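Local structure of DNA ligase (Aquifex aeolicus, 3QWU) at residues Asp82-Arg87 with Asn138-Glu143; Ile104-Thr109 with Ile317-Leu322; Thr305-Phe310 with Arg345-Lys350; His329-Glu334 with Val351-Thr356. The protein probably joins nucleic acid strand ends at the expense of ATP, as a nucleotidyltransferase-type ligase, and holds adenosine and calcium in its active-site cleft. All blocks are in the same frame, centred on the assembly; numbering follows the deposited sequence. Where two conformers were deposited one is given.

Contact 1 lies at the surface of the active-site cleft, near the centre of the chain, and is the one that holds ligand and metal: calcium, waters and adenosine share it with a tyrosine pair. Contact 2 is buried and apolar, joining helix 106-115 of the RNA ligase family region to helix 313-325 of the C-terminal region. Contacts 3 and 4 are partly buried and both use strand 343-352, one against strand 303-310 and the other against strand 330-340, so backbone hydrogen bonds dominate them. Contact 1 touches contacts 2 and 3 directly, whereas contact 4 lies farther out, away from the adenosine and calcium sites.

Contact 1: residues Asp82-Arg87 with Asn138-Glu143. With CA (calcium ion), chain D; ADN (adenosine), chain C.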
# COMPACT_ATOMS: atom_id res chain seq x y z
N ASP A 82 8.42 7.91 21.08
CA ASP A 82 8.73 7.66 19.69
C ASP A 82 10.23 7.87 19.45
O ASP A 82 10.69 8.98 19.23
CB ASP A 82 7.89 8.55 18.80
CG ASP A 82 8.05 8.21 17.31
OD1 ASP A 82 8.47 7.08 16.96
OD2 ASP A 82 7.73 9.08 16.48
N GLY A 83 10.97 6.78 19.50
CA GLY A 83 12.40 6.79 19.25
C GLY A 83 12.74 5.41 18.73
O GLY A 83 11.98 4.84 17.96
N TYR A 84 13.84 4.82 19.19
CA TYR A 84 14.15 3.45 18.87
C TYR A 84 14.45 2.64 20.13
O TYR A 84 14.87 3.13 21.15
CB TYR A 84 15.27 3.36 17.83
CG TYR A 84 16.64 3.84 18.34
CD1 TYR A 84 17.60 2.93 18.78
CD2 TYR A 84 16.97 5.21 18.38
CE1 TYR A 84 18.85 3.36 19.24
CE2 TYR A 84 18.24 5.65 18.86
CZ TYR A 84 19.16 4.71 19.27
OH TYR A 84 20.38 5.08 19.74
N ASN A 85 14.19 1.36 20.03
CA ASN A 85 14.28 0.42 21.11
C ASN A 85 15.73 0.05 21.37
O ASN A 85 16.52 -0.19 20.43
CB ASN A 85 13.51 -0.82 20.68
CG ASN A 85 13.51 -1.87 21.71
OD1 ASN A 85 14.50 -2.59 21.90
ND2 ASN A 85 12.36 -2.04 22.35
N THR A 86 16.08 -0.02 22.65
CA THR A 86 17.38 -0.49 23.01
C THR A 86 17.36 -1.41 24.20
O THR A 86 16.51 -1.28 25.10
CB THR A 86 18.35 0.67 23.28
OG1 THR A 86 19.68 0.17 23.04
CG2 THR A 86 18.24 1.15 24.71
N ARG A 87 18.30 -2.35 24.17
CA ARG A 87 18.46 -3.34 25.22
C ARG A 87 19.92 -3.23 25.70
O ARG A 87 20.84 -3.33 24.89
CB ARG A 87 18.15 -4.72 24.66
CG ARG A 87 16.64 -5.11 24.74
CD ARG A 87 16.43 -6.43 23.98
NE ARG A 87 16.88 -6.23 22.60
CZ ARG A 87 17.33 -7.18 21.81
NH1 ARG A 87 17.38 -8.44 22.22
NH2 ARG A 87 17.72 -6.89 20.57
N ASN A 138 19.55 11.67 16.30
CA ASN A 138 19.84 10.26 16.29
C ASN A 138 19.88 9.75 14.86
O ASN A 138 19.41 10.41 13.97
CB ASN A 138 18.83 9.48 17.14
CG ASN A 138 17.55 9.14 16.40
OD1 ASN A 138 17.46 8.14 15.70
ND2 ASN A 138 16.54 9.98 16.58
N PRO A 139 20.47 8.57 14.63
CA PRO A 139 20.71 8.18 13.24
C PRO A 139 19.67 7.26 12.71
O PRO A 139 19.79 6.86 11.58
CB PRO A 139 22.05 7.45 13.32
CG PRO A 139 22.16 6.98 14.80
CD PRO A 139 21.03 7.58 15.56
N TYR A 140 18.66 6.92 13.48
CA TYR A 140 17.66 5.96 13.01
C TYR A 140 16.30 6.56 12.57
O TYR A 140 15.63 6.00 11.73
CB TYR A 140 17.41 4.96 14.12
CG TYR A 140 18.59 4.07 14.38
CD1 TYR A 140 18.99 3.16 13.46
CD2 TYR A 140 19.31 4.18 15.57
CE1 TYR A 140 20.06 2.34 13.71
CE2 TYR A 140 20.38 3.39 15.82
CZ TYR A 140 20.76 2.45 14.89
OH TYR A 140 21.82 1.62 15.12
N ILE A 141 15.93 7.70 13.13
CA ILE A 141 14.57 8.21 13.11
C ILE A 141 14.69 9.73 12.98
O ILE A 141 15.36 10.39 13.78
CB ILE A 141 13.88 7.81 14.46
CG1 ILE A 141 13.70 6.28 14.52
CG2 ILE A 141 12.54 8.49 14.67
CD1 ILE A 141 12.83 5.72 13.40
N GLU A 142 14.11 10.27 11.92
CA GLU A 142 14.06 11.69 11.65
C GLU A 142 13.29 12.41 12.75
O GLU A 142 13.69 13.45 13.26
CB GLU A 142 13.33 11.83 10.32
CG GLU A 142 13.00 13.21 9.85
CD GLU A 142 11.98 13.16 8.73
OE1 GLU A 142 11.80 12.03 8.17
OE2 GLU A 142 11.36 14.21 8.43
N GLU A 143 12.14 11.82 13.12
CA GLU A 143 11.22 12.40 14.13
C GLU A 143 11.81 12.43 15.54
O GLU A 143 12.63 11.58 15.91
CB GLU A 143 9.89 11.60 14.23
CG GLU A 143 8.89 11.75 13.05
CD GLU A 143 7.52 11.04 13.31
OE1 GLU A 143 7.47 9.78 13.28
OE2 GLU A 143 6.50 11.76 13.53
CA CA D . 5.71 8.87 14.87
O5' ADN C . 6.61 -2.24 19.93
C5' ADN C . 6.42 -1.05 20.69
C4' ADN C . 7.73 -0.26 20.74
O4' ADN C . 7.54 1.06 21.34
C3' ADN C . 8.76 -0.97 21.60
O3' ADN C . 9.59 -1.90 20.90
C2' ADN C . 9.57 0.17 22.22
O2' ADN C . 10.80 0.35 21.54
C1' ADN C . 8.71 1.43 22.09
N9 ADN C . 8.27 1.98 23.38
C8 ADN C . 8.22 3.31 23.65
N7 ADN C . 7.77 3.56 24.90
C5 ADN C . 7.49 2.34 25.43
C6 ADN C . 6.94 1.88 26.71
N6 ADN C . 6.63 2.83 27.64
N1 ADN C . 6.82 0.53 26.92
C2 ADN C . 7.14 -0.36 25.95
N3 ADN C . 7.62 -0.00 24.72
C4 ADN C . 7.82 1.30 24.44
O HOH W 1 13.20 10.24 18.44
O HOH W 2 7.12 7.03 14.53
O HOH W 3 4.57 6.96 15.17
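The phenol ring of Tyr84 is overlapped on one face by the edge of Tyr140, whose CD2 lies 3.5 Å above the Tyr84 ring plane and over its centre. The pair is edge-to-face, although the planes are inclined at 55° and not upright. Tyr84 directly follows Lys80-Val81-Asp82-Gly83, which matches the KxDG signature (motif I) of nucleotidyltransferase ligases; in relatives its lysine takes up AMP. A chi1 of 67° places CG of Tyr84 between its backbone N and carbonyl carbon, and this stands the ring up from strand 84-91 toward the loop, with OH hydrogen-bonded to Thr108.

The loop is shaped from within. Asn138 OD1 accepts from Tyr140 N at 2.8 Å, an Asx turn, and takes a weak second bond from Ile141 N, a turn consistent with the placing of Tyr140 over its partner. The same OD1 lies 4.0 Å from Tyr84 CD2.

At the other end the two segments meet through calcium. Asp82 OD2 binds the ion at 2.6 Å and Glu143 OE1 at 2.5 Å, their carboxylate planes turned 79° apart; Asp239 and two waters also bind it. One of those waters donates to Asp82 OD1, so both oxygens of this carboxylate serve the site. Asn85 takes no part in the loop contact: its ND2 donates to O2' of adenosine at 3.0 Å. Backbone is bridged to backbone by water here, a single molecule donating to Asp82 O and to Glu143 O, 2.9 Å from each.

Contact 2: residues Ile104-Thr109 with Ile317-Leu322; sequences ICPFTT and IALLEL
Pro106, in the first turn of helix 106-115, comes up against Leu319 on helix 313-325, with 5.5 Å between their CA atoms. The proline ring carries most of the touching. Its CG lies against the backbone of the second helix, 3.8 Å from Leu319 N, while its CB meets the methyl of Ala318, CB to CB, at 3.9 Å. On the third ring carbon, Pro106 CD is met by Leu322 CD2 at 4.0 Å, the two side chains crossing at about a right angle. Leu322 holds CG anti to its own backbone N (chi1 -178°), which brings that methyl branch onto the proline. One residue further along, Phe107 offers only its CB to Leu319 CD1, and its ring turns away toward Tyr84 and Val152.

The helix start around the proline is well bonded. Cys105 is the N-cap residue: its SG accepts from Thr108 N at 3.2 Å, nearly straight at 168°. Cys105 O is gripped twice, by Thr109 N and by Thr109 OG1, which arrive from opposite faces of the carbonyl plane. Proline suits such a first-turn position because it has no N-H to satisfy there.

The contact thus connects the RNA ligase family region, which carries most of the adenosine pocket, with the C-terminal region. No hydrogen bond crosses between the segments; Thr108 OG1 and Thr109 OG1 are bonded to Tyr84 and Ala97. The helices meet by van der Waals contact, the proline ring against side-chain carbons and backbone, so the join depends on shape and burial and not on directed bonds.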
# COMPACT_ATOMS: atom_id res chain seq x y z
N ILE A 104 24.80 -4.83 17.88
CA ILE A 104 25.39 -3.92 18.85
C ILE A 104 25.48 -2.58 18.17
O ILE A 104 26.20 -2.42 17.19
CB ILE A 104 26.78 -4.37 19.35
CG1 ILE A 104 26.67 -5.76 19.99
CG2 ILE A 104 27.34 -3.39 20.39
CD1 ILE A 104 27.96 -6.28 20.50
N CYS A 105 24.71 -1.63 18.70
CA CYS A 105 24.58 -0.29 18.12
C CYS A 105 25.80 0.52 18.49
O CYS A 105 26.02 0.80 19.67
CB CYS A 105 23.36 0.43 18.65
SG CYS A 105 23.25 2.08 17.89
N PRO A 106 26.60 0.90 17.49
CA PRO A 106 27.81 1.67 17.78
C PRO A 106 27.52 3.07 18.32
O PRO A 106 28.28 3.60 19.12
CB PRO A 106 28.52 1.75 16.40
CG PRO A 106 27.81 0.85 15.52
CD PRO A 106 26.47 0.56 16.06
N PHE A 107 26.40 3.66 17.91
CA PHE A 107 26.05 4.97 18.40
C PHE A 107 25.56 4.88 19.84
O PHE A 107 26.13 5.54 20.72
CB PHE A 107 25.01 5.64 17.51
CG PHE A 107 24.34 6.83 18.14
CD1 PHE A 107 24.95 8.04 18.17
CD2 PHE A 107 23.08 6.71 18.70
CE1 PHE A 107 24.33 9.13 18.70
CE2 PHE A 107 22.46 7.79 19.27
CZ PHE A 107 23.08 9.01 19.25
N THR A 108 24.52 4.08 20.07
CA THR A 108 23.94 3.91 21.43
C THR A 108 25.00 3.41 22.41
O THR A 108 25.09 3.92 23.52
CB THR A 108 22.72 2.93 21.46
OG1 THR A 108 21.87 3.18 20.34
CG2 THR A 108 21.93 3.02 22.85
N THR A 109 25.80 2.42 22.03
CA THR A 109 26.89 1.94 22.90
C THR A 109 27.95 3.02 23.21
O THR A 109 28.41 3.11 24.34
CB THR A 109 27.64 0.73 22.30
OG1 THR A 109 26.71 -0.30 22.05
CG2 THR A 109 28.75 0.22 23.26
N ILE A 317 32.29 5.80 12.33
CA ILE A 317 32.62 5.03 11.12
C ILE A 317 31.89 3.69 11.20
O ILE A 317 31.27 3.29 10.23
CB ILE A 317 34.15 4.81 10.91
CG1 ILE A 317 34.82 6.12 10.46
CG2 ILE A 317 34.44 3.68 9.86
CD1 ILE A 317 34.62 6.49 8.97
N ALA A 318 31.94 3.03 12.36
CA ALA A 318 31.24 1.75 12.55
C ALA A 318 29.74 1.91 12.33
O ALA A 318 29.08 0.99 11.77
CB ALA A 318 31.52 1.18 13.93
N LEU A 319 29.18 3.06 12.73
CA LEU A 319 27.75 3.29 12.50
C LEU A 319 27.42 3.38 11.00
O LEU A 319 26.48 2.74 10.58
CB LEU A 319 27.21 4.51 13.24
CG LEU A 319 25.75 4.75 12.80
CD1 LEU A 319 24.80 3.81 13.57
CD2 LEU A 319 25.35 6.18 12.93
N LEU A 320 28.16 4.19 10.23
CA LEU A 320 28.01 4.22 8.76
C LEU A 320 28.04 2.84 8.16
O LEU A 320 27.21 2.51 7.31
CB LEU A 320 29.11 5.03 8.05
CG LEU A 320 29.07 6.54 8.31
CD1 LEU A 320 30.28 7.21 7.72
CD2 LEU A 320 27.80 7.21 7.79
N GLU A 321 29.03 2.05 8.57
CA GLU A 321 29.19 0.70 8.00
C GLU A 321 28.00 -0.19 8.41
O GLU A 321 27.48 -0.98 7.59
CB GLU A 321 30.57 0.11 8.35
CG GLU A 321 31.74 0.90 7.68
CD GLU A 321 33.16 0.35 7.94
OE1 GLU A 321 33.38 -0.40 8.93
OE2 GLU A 321 34.08 0.69 7.15
N LEU A 322 27.52 -0.05 9.64
CA LEU A 322 26.29 -0.78 10.01
C LEU A 322 25.10 -0.40 9.10
O LEU A 322 24.42 -1.27 8.55
CB LEU A 322 25.93 -0.60 11.49
CG LEU A 322 24.67 -1.41 11.84
CD1 LEU A 322 24.92 -2.91 11.47
CD2 LEU A 322 24.18 -1.21 13.29

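Contact 3: residues Thr305-Phe310 with Arg345-Lys350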
# COMPACT_ATOMS: atom_id res chain seq x y z
N THR A 305 18.45 13.70 5.68
CA THR A 305 19.73 13.95 6.33
C THR A 305 19.59 13.63 7.81
O THR A 305 18.60 13.96 8.40
CB THR A 305 20.26 15.44 6.10
OG1 THR A 305 20.62 15.63 4.71
CG2 THR A 305 21.50 15.76 6.96
N PHE A 306 20.60 12.98 8.38
CA PHE A 306 20.66 12.64 9.81
C PHE A 306 21.87 13.25 10.44
O PHE A 306 22.89 13.36 9.75
CB PHE A 306 20.75 11.13 9.98
CG PHE A 306 19.51 10.45 9.58
CD1 PHE A 306 19.23 10.24 8.26
CD2 PHE A 306 18.59 10.07 10.51
CE1 PHE A 306 18.05 9.64 7.88
CE2 PHE A 306 17.44 9.44 10.13
CZ PHE A 306 17.16 9.24 8.83
N THR A 307 21.78 13.66 11.70
CA THR A 307 22.95 14.23 12.39
C THR A 307 23.09 13.70 13.80
O THR A 307 22.13 13.62 14.53
CB THR A 307 22.95 15.79 12.38
OG1 THR A 307 24.15 16.28 13.03
CG2 THR A 307 21.75 16.36 13.11
N CYS A 308 24.28 13.31 14.21
CA CYS A 308 24.46 12.74 15.55
C CYS A 308 25.91 12.85 16.00
O CYS A 308 26.78 13.17 15.20
CB CYS A 308 23.94 11.31 15.58
SG CYS A 308 24.76 10.22 14.38
N LYS A 309 26.14 12.65 17.30
CA LYS A 309 27.43 12.95 18.00
C LYS A 309 28.08 11.71 18.61
O LYS A 309 27.39 10.92 19.24
CB LYS A 309 27.12 13.81 19.20
CG LYS A 309 27.51 15.20 19.13
CD LYS A 309 26.78 15.95 20.26
CE LYS A 309 27.58 15.98 21.56
NZ LYS A 309 26.93 16.70 22.68
N PHE A 310 29.39 11.58 18.51
CA PHE A 310 30.06 10.46 19.15
C PHE A 310 31.21 10.91 20.01
O PHE A 310 31.84 11.91 19.70
CB PHE A 310 30.64 9.47 18.16
CG PHE A 310 29.67 8.90 17.23
CD1 PHE A 310 29.10 9.68 16.24
CD2 PHE A 310 29.38 7.54 17.28
CE1 PHE A 310 28.20 9.13 15.34
CE2 PHE A 310 28.50 6.97 16.36
CZ PHE A 310 27.89 7.76 15.40
N ARG A 345 31.20 15.04 15.44
CA ARG A 345 29.87 15.24 14.84
C ARG A 345 29.73 14.47 13.51
O ARG A 345 30.59 14.58 12.64
CB ARG A 345 29.61 16.72 14.61
CG ARG A 345 28.47 17.01 13.70
CD ARG A 345 27.18 16.58 14.28
NE ARG A 345 26.86 17.37 15.45
CZ ARG A 345 25.76 17.25 16.17
NH1 ARG A 345 24.85 16.32 15.87
NH2 ARG A 345 25.57 18.04 17.21
N LEU A 346 28.68 13.67 13.39
CA LEU A 346 28.39 12.97 12.13
C LEU A 346 27.11 13.50 11.49
O LEU A 346 26.08 13.65 12.16
CB LEU A 346 28.26 11.48 12.32
CG LEU A 346 27.97 10.67 11.05
CD1 LEU A 346 29.15 10.71 10.06
CD2 LEU A 346 27.67 9.26 11.47
N GLU A 347 27.19 13.77 10.19
CA GLU A 347 26.01 14.10 9.40
C GLU A 347 26.02 13.18 8.22
O GLU A 347 27.05 13.03 7.59
CB GLU A 347 26.04 15.54 8.86
CG GLU A 347 25.95 16.65 9.89
CD GLU A 347 25.74 18.02 9.25
OE1 GLU A 347 25.31 18.11 8.08
OE2 GLU A 347 26.02 19.02 9.95
N PHE A 348 24.89 12.59 7.88
CA PHE A 348 24.86 11.71 6.72
C PHE A 348 23.50 11.65 6.06
O PHE A 348 22.48 11.99 6.67
CB PHE A 348 25.38 10.30 7.09
CG PHE A 348 24.45 9.51 7.95
CD1 PHE A 348 24.53 9.58 9.33
CD2 PHE A 348 23.50 8.65 7.38
CE1 PHE A 348 23.65 8.83 10.15
CE2 PHE A 348 22.63 7.91 8.18
CZ PHE A 348 22.68 8.01 9.55
N ASP A 349 23.52 11.21 4.81
CA ASP A 349 22.34 11.11 4.01
C ASP A 349 21.90 9.66 3.80
O ASP A 349 22.74 8.78 3.56
CB ASP A 349 22.61 11.80 2.68
CG ASP A 349 22.74 13.34 2.81
OD1 ASP A 349 22.32 13.93 3.86
OD2 ASP A 349 23.22 13.97 1.83
N LYS A 350 20.60 9.39 3.94
CA LYS A 350 20.00 8.19 3.36
C LYS A 350 19.35 8.68 2.04
O LYS A 350 18.41 9.49 2.06
CB LYS A 350 18.96 7.51 4.30
CG LYS A 350 19.56 6.85 5.57
CD LYS A 350 18.50 6.42 6.65
CE LYS A 350 19.15 6.47 8.09
NZ LYS A 350 18.49 5.64 9.14
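Arg345 folds back over Lys309, whose CG sits above the centre of the guanidinium at 3.9 Å from its plane. Bends at chi2 and chi3 turn the arginine chain toward strand 303-310, and salt bridges to Glu340 and Glu137 hold its head and probably offset the nearby lysine charge. Next, Leu346 N and O both pair with Cys308, each bond 2.7 Å long, from Leu346 N to Cys308 O and from Cys308 N to Leu346 O. On the side of the sheet that bears Cys308, Leu346 CB packs against Phe310 CE1 at 3.8 Å. Glu347 points the other way: its CG passes by Thr307 OG1, while its carboxylate goes to Arg336.

These are antiparallel neighbours in a three-stranded sheet of the C-terminal region, with strand 343-352 in the middle and strand 303-310 at one margin. Phe348 forms the next hydrogen-bonded pair, with Phe306. Its chi1 of 71° swings the ring beneath Phe306 CB, a CH-pi contact 3.9 Å from the Phe348 centroid; the two rings are near parallel, 15° apart, but slid so far that they barely overlap. Asp349 OD1 accepts from Thr305 OG1 at 2.6 Å on its syn side, 31° out of the carboxylate plane. Lys350, whose NZ also bonds to Pro139 O, lays CE over the Phe306 ring, with NZ 4.2 Å from the ring centroid in a cation-pi contact. With an alanine at Phe306, Lys350 would probably lose the ring face under its CE and NZ and be freer to turn along its chain.

Contact 4: residues His329-Glu334 with Val351-Thr356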
# COMPACT_ATOMS: atom_id res chain seq x y z
N HIS A 329 18.94 -0.58 -1.61
CA HIS A 329 18.19 0.47 -2.36
C HIS A 329 18.35 1.87 -1.69
O HIS A 329 18.06 2.92 -2.31
CB HIS A 329 16.67 0.19 -2.47
CG HIS A 329 16.28 -1.25 -2.62
ND1 HIS A 329 16.60 -2.01 -3.73
CD2 HIS A 329 15.52 -2.05 -1.83
CE1 HIS A 329 16.10 -3.22 -3.59
NE2 HIS A 329 15.44 -3.28 -2.44
N ILE A 330 18.72 1.89 -0.42
CA ILE A 330 19.05 3.13 0.28
C ILE A 330 20.57 3.28 0.27
O ILE A 330 21.27 2.35 0.65
CB ILE A 330 18.57 3.08 1.75
CG1 ILE A 330 17.04 3.20 1.87
CG2 ILE A 330 19.21 4.18 2.52
CD1 ILE A 330 16.25 2.55 0.71
N GLN A 331 21.07 4.42 -0.19
CA GLN A 331 22.50 4.70 -0.15
C GLN A 331 22.81 5.50 1.10
O GLN A 331 22.22 6.56 1.31
CB GLN A 331 22.94 5.51 -1.38
CG GLN A 331 24.41 5.94 -1.36
CD GLN A 331 24.87 6.64 -2.66
OE1 GLN A 331 24.07 7.21 -3.41
NE2 GLN A 331 26.17 6.60 -2.91
N VAL A 332 23.75 5.01 1.92
CA VAL A 332 24.31 5.79 3.04
C VAL A 332 25.54 6.55 2.56
O VAL A 332 26.45 5.97 1.93
CB VAL A 332 24.60 4.90 4.25
CG1 VAL A 332 25.12 5.74 5.43
CG2 VAL A 332 23.33 4.14 4.63
N LYS A 333 25.49 7.85 2.74
CA LYS A 333 26.45 8.77 2.14
C LYS A 333 26.85 9.83 3.16
O LYS A 333 26.04 10.69 3.49
CB LYS A 333 25.85 9.45 0.90
CG LYS A 333 26.74 10.52 0.23
CD LYS A 333 27.64 9.93 -0.88
CE LYS A 333 28.73 10.92 -1.41
NZ LYS A 333 30.09 10.25 -1.53
N GLU A 334 28.10 9.76 3.63
CA GLU A 334 28.61 10.66 4.65
C GLU A 334 28.68 12.07 4.10
O GLU A 334 29.13 12.25 3.00
CB GLU A 334 30.04 10.21 5.05
CG GLU A 334 30.73 11.11 6.10
CD GLU A 334 32.18 10.71 6.40
OE1 GLU A 334 32.43 9.53 6.69
OE2 GLU A 334 33.07 11.60 6.36
N VAL A 351 19.91 8.25 0.92
CA VAL A 351 19.43 8.57 -0.43
C VAL A 351 18.54 7.42 -0.87
O VAL A 351 19.02 6.29 -0.94
CB VAL A 351 20.63 8.68 -1.46
CG1 VAL A 351 20.13 8.91 -2.90
CG2 VAL A 351 21.67 9.78 -1.05
N PHE A 352 17.27 7.71 -1.15
CA PHE A 352 16.31 6.72 -1.66
C PHE A 352 16.38 6.62 -3.19
O PHE A 352 15.77 7.42 -3.91
CB PHE A 352 14.89 7.13 -1.22
CG PHE A 352 14.72 7.17 0.28
CD1 PHE A 352 14.30 6.05 0.97
CD2 PHE A 352 15.07 8.31 1.00
CE1 PHE A 352 14.19 6.08 2.36
CE2 PHE A 352 14.98 8.34 2.38
CZ PHE A 352 14.51 7.25 3.06
N LEU A 353 17.12 5.62 -3.68
CA LEU A 353 17.48 5.52 -5.09
C LEU A 353 16.30 5.22 -5.97
O LEU A 353 16.24 5.66 -7.12
CB LEU A 353 18.52 4.39 -5.33
CG LEU A 353 20.04 4.54 -5.17
CD1 LEU A 353 20.53 5.80 -4.42
CD2 LEU A 353 20.53 3.28 -4.47
N ASN A 354 15.38 4.41 -5.45
CA ASN A 354 14.21 4.03 -6.22
C ASN A 354 13.20 5.15 -6.31
O ASN A 354 12.69 5.42 -7.37
CB ASN A 354 13.62 2.70 -5.73
CG ASN A 354 14.55 1.48 -6.09
OD1 ASN A 354 14.55 0.43 -5.42
ND2 ASN A 354 15.38 1.66 -7.11
N MET A 355 12.98 5.86 -5.24
CA MET A 355 12.14 7.04 -5.30
C MET A 355 12.78 8.05 -6.20
O MET A 355 12.08 8.68 -7.02
CB MET A 355 11.92 7.67 -3.93
CG MET A 355 10.91 8.77 -3.92
SD MET A 355 9.30 8.21 -4.56
CE MET A 355 8.53 7.76 -3.00
N THR A 356 14.10 8.20 -6.04
CA THR A 356 14.90 9.12 -6.84
C THR A 356 14.73 8.83 -8.32
O THR A 356 14.33 9.74 -9.09
CB THR A 356 16.40 9.14 -6.40
OG1 THR A 356 16.49 9.75 -5.10
CG2 THR A 356 17.29 9.95 -7.43
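Ile330 runs alongside Phe352, both side chains leaving the same face of the sheet, with Ile330 CD1 4.0 Å from Phe352 CD1. They form a non-hydrogen-bonded pair at the open end of the beta hairpin made by strands 330-340 and 343-352. Beside them Gln331 and Val351 make the hydrogen-bonded pair: Gln331 N reaches Val351 O and Val351 N reaches Gln331 O, both at 2.9 Å, the donors in the carbonyl planes. Their side chains occupy the other side of the sheet, Gln331 CB also meeting Leu353 CD1 at 3.9 Å.

Where the strand gives way to helix 353-363, pairing carries on for one more bond. Leu353 N donates to His329 O at 3.2 Å, almost straight in line with the carbonyl, and the leucine CD2 rests near the same oxygen. His329 has a positive phi (68°) just before strand 330-340 begins.

Farther out, Ile330 is backed by Lys350 and Gln249, and Phe352 by Lys304 and Asn246. An alanine in place of Ile330 would probably lose the CG1 and CD1 contact and leave a gap beside Phe352 CD1, the ring freer to rock. Phe352 is itself the N-cap residue, and its carbonyl is held by the helix's first turn: Phe352 O accepts from Thr356 N, and Thr356 OG1 lies 2.7 Å from Phe352 O, donating from 47° above the carbonyl plane.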